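Local coordinates for protein precorrin-8x Methyl Mutase (Thermus thermophilus, PDB 1V9C) that probably catalyses the methyl shift that rearranges precorrin-8X in the biosynthesis of adenosylcobalamin, at residues E114-Y119 with P137-A142; V71-I76 with V133-T138; E145-G150 with A176-I181. One frame throughout, in Å; residues are numbered along the deposited sequence.

Contact 1. Residues E114-Y119 with P137-A142; sequences EAAVAY and PTFLLA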
loop_
_atom_site.group_PDB
_atom_site.type_symbol
_atom_site.label_atom_id
_atom_site.label_comp_id
_atom_site.label_asym_id
_atom_site.label_seq_id
_atom_site.Cartn_x
_atom_site.Cartn_y
_atom_site.Cartn_z
ATOM N N GLU B 114 21.422 -2.144 4.496
ATOM C CA GLU B 114 22.765 -2.285 3.955
ATOM C C GLU B 114 22.959 -3.732 3.531
ATOM O O GLU B 114 23.453 -4.014 2.442
ATOM C CB GLU B 114 23.804 -1.898 5.011
ATOM C CG GLU B 114 23.880 -0.402 5.286
ATOM C CD GLU B 114 24.417 0.388 4.100
ATOM O OE1 GLU B 114 24.479 1.633 4.191
ATOM O OE2 GLU B 114 24.781 -0.233 3.078
ATOM N N ALA B 115 22.557 -4.646 4.405
ATOM C CA ALA B 115 22.666 -6.062 4.122
ATOM C C ALA B 115 21.933 -6.349 2.825
ATOM O O ALA B 115 22.428 -7.091 1.976
ATOM C CB ALA B 115 22.058 -6.872 5.262
ATOM N N ALA B 116 20.754 -5.745 2.675
ATOM C CA ALA B 116 19.926 -5.937 1.486
ATOM C C ALA B 116 20.662 -5.612 0.189
ATOM O O ALA B 116 20.732 -6.444 -0.711
ATOM C CB ALA B 116 18.658 -5.100 1.594
ATOM N N VAL B 117 21.199 -4.402 0.086
ATOM C CA VAL B 117 21.933 -4.003 -1.115
ATOM C C VAL B 117 23.184 -4.871 -1.285
ATOM O O VAL B 117 23.379 -5.506 -2.325
ATOM C CB VAL B 117 22.381 -2.530 -1.043
ATOM C CG1 VAL B 117 23.008 -2.122 -2.362
ATOM C CG2 VAL B 117 21.204 -1.641 -0.712
ATOM N N ALA B 118 24.027 -4.882 -0.255
ATOM C CA ALA B 118 25.254 -5.672 -0.265
ATOM C C ALA B 118 24.934 -7.079 -0.740
ATOM O O ALA B 118 25.612 -7.620 -1.611
ATOM C CB ALA B 118 25.861 -5.717 1.134
ATOM N N TYR B 119 23.894 -7.668 -0.162
ATOM C CA TYR B 119 23.484 -9.004 -0.557
ATOM C C TYR B 119 23.130 -9.016 -2.041
ATOM O O TYR B 119 23.678 -9.803 -2.812
ATOM C CB TYR B 119 22.267 -9.453 0.244
ATOM C CG TYR B 119 21.703 -10.768 -0.245
ATOM C CD1 TYR B 119 22.247 -11.978 0.171
ATOM C CD2 TYR B 119 20.662 -10.799 -1.177
ATOM C CE1 TYR B 119 21.776 -13.188 -0.326
ATOM C CE2 TYR B 119 20.184 -12.009 -1.683
ATOM C CZ TYR B 119 20.749 -13.198 -1.253
ATOM O OH TYR B 119 20.299 -14.397 -1.752
ATOM N N PRO B 137 14.031 4.616 3.144
ATOM C CA PRO B 137 14.901 5.686 2.637
ATOM C C PRO B 137 16.384 5.316 2.732
ATOM O O PRO B 137 17.156 5.572 1.808
ATOM C CB PRO B 137 14.568 6.872 3.546
ATOM C CG PRO B 137 13.158 6.614 3.942
ATOM C CD PRO B 137 13.166 5.125 4.223
ATOM N N THR B 138 16.776 4.730 3.861
ATOM C CA THR B 138 18.168 4.348 4.057
ATOM C C THR B 138 18.542 3.282 3.032
ATOM O O THR B 138 19.712 3.094 2.704
ATOM C CB THR B 138 18.421 3.798 5.485
ATOM O OG1 THR B 138 17.771 2.536 5.637
ATOM C CG2 THR B 138 17.885 4.760 6.534
ATOM N N PHE B 139 17.540 2.580 2.523
ATOM C CA PHE B 139 17.805 1.565 1.521
ATOM C C PHE B 139 18.168 2.272 0.211
ATOM O O PHE B 139 19.107 1.886 -0.475
ATOM C CB PHE B 139 16.573 0.682 1.311
ATOM C CG PHE B 139 16.726 -0.314 0.195
ATOM C CD1 PHE B 139 17.588 -1.395 0.325
ATOM C CD2 PHE B 139 16.026 -0.154 -0.996
ATOM C CE1 PHE B 139 17.752 -2.307 -0.713
ATOM C CE2 PHE B 139 16.184 -1.066 -2.047
ATOM C CZ PHE B 139 17.047 -2.143 -1.905
ATOM N N LEU B 140 17.420 3.317 -0.116
ATOM C CA LEU B 140 17.646 4.078 -1.343
ATOM C C LEU B 140 18.994 4.803 -1.305
ATOM O O LEU B 140 19.613 5.037 -2.338
ATOM C CB LEU B 140 16.516 5.089 -1.543
ATOM C CG LEU B 140 16.554 5.864 -2.859
ATOM C CD1 LEU B 140 16.563 4.884 -4.034
ATOM C CD2 LEU B 140 15.344 6.778 -2.935
ATOM N N LEU B 141 19.434 5.161 -0.104
ATOM C CA LEU B 141 20.719 5.824 0.068
ATOM C C LEU B 141 21.843 4.810 -0.108
ATOM O O LEU B 141 22.828 5.086 -0.780
ATOM C CB LEU B 141 20.809 6.457 1.452
ATOM C CG LEU B 141 20.089 7.788 1.579
ATOM C CD1 LEU B 141 20.207 8.281 3.006
ATOM C CD2 LEU B 141 20.690 8.791 0.607
ATOM N N ALA B 142 21.696 3.639 0.503
ATOM C CA ALA B 142 22.705 2.593 0.372
ATOM C C ALA B 142 22.819 2.273 -1.112
ATOM O O ALA B 142 23.906 2.313 -1.678
ATOM C CB ALA B 142 22.289 1.352 1.149
#
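Helix-to-helix packing on one face of a doubly wound alpha/beta sheet brings Val117 of helix 112-122 against Phe139 and Ala142 of helix 137-147. The two short segments run roughly the same way, their axes 9.0 Å apart at closest approach and inclined by -36°. Ala116 and Ala142 both turn their methyl groups toward the partner helix, and the small size of these groups is consistent with that spacing. Val117 meets both Phe139 and Ala142. With its CG1 opposite the backbone N (chi1 -174°), the other branch, CG2, is the one left to meet helix 137-147, lying 3.5 Å from CE1 of Phe139 and 3.7 Å from CB of Ala142. The bond from CA to CB of Phe139 leaves to one side, but a chi1 of 175° brings the CD1-CE1 side of the ring nearer, where Ala116 CB comes within 3.7 Å of the same CE1. Both aliphatic groups approach this ring obliquely. At the outer margin the exposed Glu114 folds back at chi2, and its OE2 lies 3.5 Å from CB of Ala142, a van der Waals approach by a charged group. Leu95 touches both Ala116 and Phe139. The arrangement is that of two helices packed side by side on one face of a doubly wound, mixed but largely parallel sheet, with strand 130-133 coming between them along the chain.

Contact 2. Residues V71-I76 with V133-T138; sequences VDARMI and VGNAPT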
loop_
_atom_site.group_PDB
_atom_site.type_symbol
_atom_site.label_atom_id
_atom_site.label_comp_id
_atom_site.label_asym_id
_atom_site.label_seq_id
_atom_site.Cartn_x
_atom_site.Cartn_y
_atom_site.Cartn_z
ATOM N N VAL B 71 12.348 -5.278 -4.445
ATOM C CA VAL B 71 11.569 -4.324 -3.692
ATOM C C VAL B 71 11.963 -4.276 -2.227
ATOM O O VAL B 71 12.584 -5.213 -1.711
ATOM C CB VAL B 71 10.050 -4.633 -3.867
ATOM C CG1 VAL B 71 9.697 -4.553 -5.331
ATOM C CG2 VAL B 71 9.714 -6.032 -3.352
ATOM N N ASP B 72 11.592 -3.178 -1.570
ATOM C CA ASP B 72 11.922 -2.951 -0.163
ATOM C C ASP B 72 10.794 -3.212 0.835
ATOM O O ASP B 72 10.865 -2.762 1.986
ATOM C CB ASP B 72 12.405 -1.515 0.011
ATOM C CG ASP B 72 11.265 -0.517 0.013
ATOM O OD1 ASP B 72 10.172 -0.863 -0.484
ATOM O OD2 ASP B 72 11.465 0.614 0.504
ATOM N N ALA B 73 9.749 -3.913 0.407
ATOM C CA ALA B 73 8.638 -4.218 1.301
ATOM C C ALA B 73 7.762 -5.317 0.741
ATOM O O ALA B 73 7.503 -5.372 -0.467
ATOM C CB ALA B 73 7.790 -2.966 1.571
ATOM N N ARG B 74 7.299 -6.186 1.633
ATOM C CA ARG B 74 6.433 -7.295 1.252
ATOM C C ARG B 74 5.121 -6.814 0.627
ATOM O O ARG B 74 4.622 -7.435 -0.314
ATOM C CB ARG B 74 6.153 -8.166 2.473
ATOM C CG ARG B 74 5.732 -7.373 3.680
ATOM C CD ARG B 74 6.046 -8.118 4.961
ATOM N NE ARG B 74 5.662 -7.342 6.136
ATOM C CZ ARG B 74 6.175 -7.529 7.346
ATOM N NH1 ARG B 74 7.094 -8.468 7.542
ATOM N NH2 ARG B 74 5.771 -6.774 8.357
ATOM N N MET B 75 4.579 -5.702 1.127
ATOM C CA MET B 75 3.333 -5.162 0.573
ATOM C C MET B 75 3.484 -4.977 -0.932
ATOM O O MET B 75 2.563 -5.248 -1.698
ATOM C CB MET B 75 2.968 -3.812 1.219
ATOM C CG MET B 75 2.348 -3.941 2.593
ATOM S SD MET B 75 1.555 -2.416 3.165
ATOM C CE MET B 75 -0.023 -2.503 2.351
ATOM N N ILE B 76 4.649 -4.499 -1.349
ATOM C CA ILE B 76 4.911 -4.328 -2.776
ATOM C C ILE B 76 4.951 -5.691 -3.470
ATOM O O ILE B 76 4.324 -5.889 -4.516
ATOM C CB ILE B 76 6.260 -3.602 -3.004
ATOM C CG1 ILE B 76 6.131 -2.156 -2.512
ATOM C CG2 ILE B 76 6.678 -3.679 -4.461
ATOM C CD1 ILE B 76 7.385 -1.334 -2.665
ATOM N N VAL B 133 11.338 1.102 -4.393
ATOM C CA VAL B 133 11.447 1.521 -3.003
ATOM C C VAL B 133 10.257 2.404 -2.626
ATOM O O VAL B 133 10.044 3.462 -3.215
ATOM C CB VAL B 133 12.773 2.297 -2.758
ATOM C CG1 VAL B 133 12.931 2.626 -1.279
ATOM C CG2 VAL B 133 13.951 1.466 -3.246
ATOM N N GLY B 134 9.475 1.955 -1.652
ATOM C CA GLY B 134 8.337 2.736 -1.222
ATOM C C GLY B 134 8.298 2.817 0.289
ATOM O O GLY B 134 7.342 3.346 0.858
ATOM N N ASN B 135 9.342 2.317 0.948
ATOM C CA ASN B 135 9.358 2.300 2.405
ATOM C C ASN B 135 10.658 2.572 3.154
ATOM O O ASN B 135 10.623 3.109 4.252
ATOM C CB ASN B 135 8.808 0.953 2.870
ATOM C CG ASN B 135 7.594 0.531 2.071
ATOM O OD1 ASN B 135 6.475 0.960 2.346
ATOM N ND2 ASN B 135 7.816 -0.282 1.044
ATOM N N ALA B 136 11.800 2.191 2.593
ATOM C CA ALA B 136 13.066 2.373 3.306
ATOM C C ALA B 136 14.027 3.357 2.665
ATOM O O ALA B 136 14.761 3.000 1.752
ATOM C CB ALA B 136 13.757 1.023 3.479
ATOM N N PRO B 137 14.031 4.616 3.144
ATOM C CA PRO B 137 14.901 5.686 2.637
ATOM C C PRO B 137 16.384 5.316 2.732
ATOM O O PRO B 137 17.156 5.572 1.808
ATOM C CB PRO B 137 14.568 6.872 3.546
ATOM C CG PRO B 137 13.158 6.614 3.942
ATOM C CD PRO B 137 13.166 5.125 4.223
ATOM N N THR B 138 16.776 4.730 3.861
ATOM C CA THR B 138 18.168 4.348 4.057
ATOM C C THR B 138 18.542 3.282 3.032
ATOM O O THR B 138 19.712 3.094 2.704
ATOM C CB THR B 138 18.421 3.798 5.485
ATOM O OG1 THR B 138 17.771 2.536 5.637
ATOM C CG2 THR B 138 17.885 4.760 6.534
#
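The carboxylate of Asp72 points into the loop Gly134-Asn135-Ala136 that leads into helix 137-147, and the whole contact is organised around its two oxygens. Its CG sits between the backbone N and the carbonyl carbon (chi1 77°), an orientation that sends the carboxylate across to the opposite loop. OD2 receives two backbone N-H groups: Ala136 N, 2.6 Å from Asp72 OD2, arrives nearly in line with the C-O bond, while Asn135 N, 2.8 Å from the same OD2, meets the syn lone pair of that oxygen. OD1 takes the amide of Gly134, with 3.1 Å between Gly134 N and Asp72 OD1; the bond is almost straight at 174°, yet its donor stands 35° out of the carboxylate plane on the syn side. The Asn135 side chain, which crosses that of Asp72 at a slant, adds a further bond to OD1 through ND2, although the position of that nitrogen is less certain. Three consecutive backbone amides thus hold one buried carboxylate, an arrangement that fixes its rotation. Apolar groups close round it: Val133 CG1 packs against the carboxylate, and Ile76 CD1 passes Asn135 in the opposite sense, 4.0 Å from Gly134 N. Asn135 OD1 is itself hydrogen-bonded to Ser190 OG, at the start of helix 190-205. The contact therefore joins the C-terminal ends of the adjacent parallel strands 69-71 and 130-133, just where they lead into helices 74-79 and 137-147, while Arg74 and Met75 on helix 74-79 reach the second subunit.

Contact 3. Residues E145-G150 with A176-I181; sequences EAIRQG and APVPWI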
loop_
_atom_site.group_PDB
_atom_site.type_symbol
_atom_site.label_atom_id
_atom_site.label_comp_id
_atom_site.label_asym_id
_atom_site.label_seq_id
_atom_site.Cartn_x
_atom_site.Cartn_y
_atom_site.Cartn_z
ATOM N N GLU B 145 24.629 4.792 -3.186
ATOM C CA GLU B 145 26.061 4.768 -2.952
ATOM C C GLU B 145 26.602 3.566 -3.711
ATOM O O GLU B 145 27.666 3.633 -4.323
ATOM C CB GLU B 145 26.340 4.642 -1.452
ATOM C CG GLU B 145 25.664 5.746 -0.640
ATOM C CD GLU B 145 26.017 5.724 0.839
ATOM O OE1 GLU B 145 25.457 6.556 1.592
ATOM O OE2 GLU B 145 26.851 4.885 1.247
ATOM N N ALA B 146 25.842 2.475 -3.690
ATOM C CA ALA B 146 26.225 1.252 -4.381
ATOM C C ALA B 146 26.251 1.467 -5.888
ATOM O O ALA B 146 26.936 0.744 -6.614
ATOM C CB ALA B 146 25.261 0.131 -4.035
ATOM N N ILE B 147 25.499 2.460 -6.354
ATOM C CA ILE B 147 25.441 2.777 -7.777
ATOM C C ILE B 147 26.717 3.508 -8.187
ATOM O O ILE B 147 27.174 3.384 -9.324
ATOM C CB ILE B 147 24.188 3.658 -8.109
ATOM C CG1 ILE B 147 22.924 2.788 -8.102
ATOM C CG2 ILE B 147 24.351 4.348 -9.459
ATOM C CD1 ILE B 147 21.647 3.545 -8.432
ATOM N N ARG B 148 27.288 4.265 -7.251
ATOM C CA ARG B 148 28.514 5.014 -7.513
ATOM C C ARG B 148 29.723 4.085 -7.526
ATOM O O ARG B 148 30.825 4.494 -7.879
ATOM C CB ARG B 148 28.719 6.107 -6.460
ATOM C CG ARG B 148 27.686 7.233 -6.480
ATOM C CD ARG B 148 27.677 8.001 -7.797
ATOM N NE ARG B 148 26.929 9.247 -7.662
ATOM C CZ ARG B 148 26.664 10.088 -8.662
ATOM N NH1 ARG B 148 27.081 9.818 -9.897
ATOM N NH2 ARG B 148 25.991 11.213 -8.425
ATOM N N GLN B 149 29.503 2.831 -7.150
ATOM C CA GLN B 149 30.564 1.832 -7.130
ATOM C C GLN B 149 30.474 0.850 -8.298
ATOM O O GLN B 149 31.221 -0.127 -8.348
ATOM C CB GLN B 149 30.534 1.049 -5.815
ATOM C CG GLN B 149 30.827 1.888 -4.586
ATOM C CD GLN B 149 32.103 2.690 -4.732
ATOM O OE1 GLN B 149 33.152 2.152 -5.079
ATOM N NE2 GLN B 149 32.019 3.986 -4.465
ATOM N N GLY B 150 29.556 1.093 -9.229
ATOM C CA GLY B 150 29.438 0.202 -10.369
ATOM C C GLY B 150 28.144 -0.579 -10.527
ATOM O O GLY B 150 28.022 -1.393 -11.441
ATOM N N ALA B 176 21.673 10.938 -9.746
ATOM C CA ALA B 176 22.448 9.733 -10.002
ATOM C C ALA B 176 22.418 9.318 -11.475
ATOM O O ALA B 176 21.551 9.766 -12.238
ATOM C CB ALA B 176 21.931 8.604 -9.127
ATOM N N PRO B 177 23.376 8.458 -11.890
ATOM C CA PRO B 177 23.566 7.918 -13.243
ATOM C C PRO B 177 22.747 6.668 -13.583
ATOM O O PRO B 177 23.291 5.683 -14.087
ATOM C CB PRO B 177 25.055 7.615 -13.267
ATOM C CG PRO B 177 25.250 7.049 -11.923
ATOM C CD PRO B 177 24.515 8.063 -11.041
ATOM N N VAL B 178 21.447 6.710 -13.317
ATOM C CA VAL B 178 20.570 5.577 -13.607
ATOM C C VAL B 178 19.180 6.146 -13.863
ATOM O O VAL B 178 18.799 7.161 -13.275
ATOM C CB VAL B 178 20.524 4.587 -12.410
ATOM C CG1 VAL B 178 19.747 5.191 -11.257
ATOM C CG2 VAL B 178 19.900 3.283 -12.833
ATOM N N PRO B 179 18.407 5.527 -14.758
ATOM C CA PRO B 179 17.084 6.116 -14.963
ATOM C C PRO B 179 16.221 5.953 -13.715
ATOM O O PRO B 179 16.402 5.020 -12.938
ATOM C CB PRO B 179 16.556 5.361 -16.179
ATOM C CG PRO B 179 17.211 4.039 -16.063
ATOM C CD PRO B 179 18.607 4.343 -15.606
ATOM N N TRP B 180 15.297 6.875 -13.500
ATOM C CA TRP B 180 14.462 6.766 -12.322
ATOM C C TRP B 180 13.130 7.481 -12.454
ATOM O O TRP B 180 12.904 8.241 -13.399
ATOM C CB TRP B 180 15.209 7.335 -11.119
ATOM C CG TRP B 180 15.832 8.671 -11.427
ATOM C CD1 TRP B 180 17.139 8.912 -11.745
ATOM C CD2 TRP B 180 15.163 9.939 -11.491
ATOM N NE1 TRP B 180 17.328 10.250 -12.001
ATOM C CE2 TRP B 180 16.135 10.905 -11.852
ATOM C CE3 TRP B 180 13.843 10.355 -11.277
ATOM C CZ2 TRP B 180 15.825 12.260 -12.008
ATOM C CZ3 TRP B 180 13.533 11.702 -11.434
ATOM C CH2 TRP B 180 14.522 12.639 -11.792
ATOM N N ILE B 181 12.262 7.210 -11.484
ATOM C CA ILE B 181 10.944 7.822 -11.377
ATOM C C ILE B 181 10.809 8.073 -9.888
ATOM O O ILE B 181 11.008 7.167 -9.064
ATOM C CB ILE B 181 9.814 6.904 -11.811
ATOM C CG1 ILE B 181 10.049 6.411 -13.240
ATOM C CG2 ILE B 181 8.486 7.665 -11.702
ATOM C CD1 ILE B 181 8.931 5.555 -13.766
#
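Ile147 has CG2 opposite its backbone N and CG1 opposite its carbonyl carbon (chi1 -76°), and with chi2 extended at -179° its two branches meet two successive residues of the loop leading to strand 180-183. This is the C-terminal end of helix 137-147, closed by a Schellman motif in which Gly150, with positive phi, is the C-prime residue. CG2 of Ile147 lies 3.8 Å from CG of Pro177, the two side chains lying alongside with their ends pointing opposite ways. Farther out, Ile147 CD1 reaches Val178 CG1, also at 3.8 Å, and here the side chains are roughly perpendicular. Val178 continues the apolar layer inward onto Val156 of strand 155-158, so the helix end is joined to the sheet through the loop. On the solvent side Arg148 bends at chi2 and brings its guanidinium back toward the loop, although its first bond sets off to one side. Pro177 CD and Ala176 CA then lie over one face of that flat group. Arg152 also packs against both Ile147 and Pro177. In the doubly wound fold, this joins the end of one covering helix to the entry of strand 180-183, two places in the sheet from strand 130-133, which precedes the helix, with 155-158 between them. The closest approach is that of Arg148 NH1 to Pro177 CD, at 3.3 Å.

In the fold
All three contacts use helix 137-147 or the loop leading into it. Contact 2 lies at that loop, where strand 130-133 passes toward the helix; contact 1 uses the first turns of the helix against helix 112-122; contact 3 uses its C-terminal end. Contacts 1 and 2 share Pro137 and Thr138, have centres about 11 Å apart, and touch where Phe139 CD2 meets Val133 CG2 at 3.5 Å. Contacts 1 and 3, about 13 Å apart between centres, meet through Val117 and Ala146, whereas contacts 2 and 3, about 17 Å apart, do not touch. Contact 3 follows the others along the chain. The loop thus joins strands 69-71 and 130-133, and the helix adds a flanking helix and the approach to a later strand.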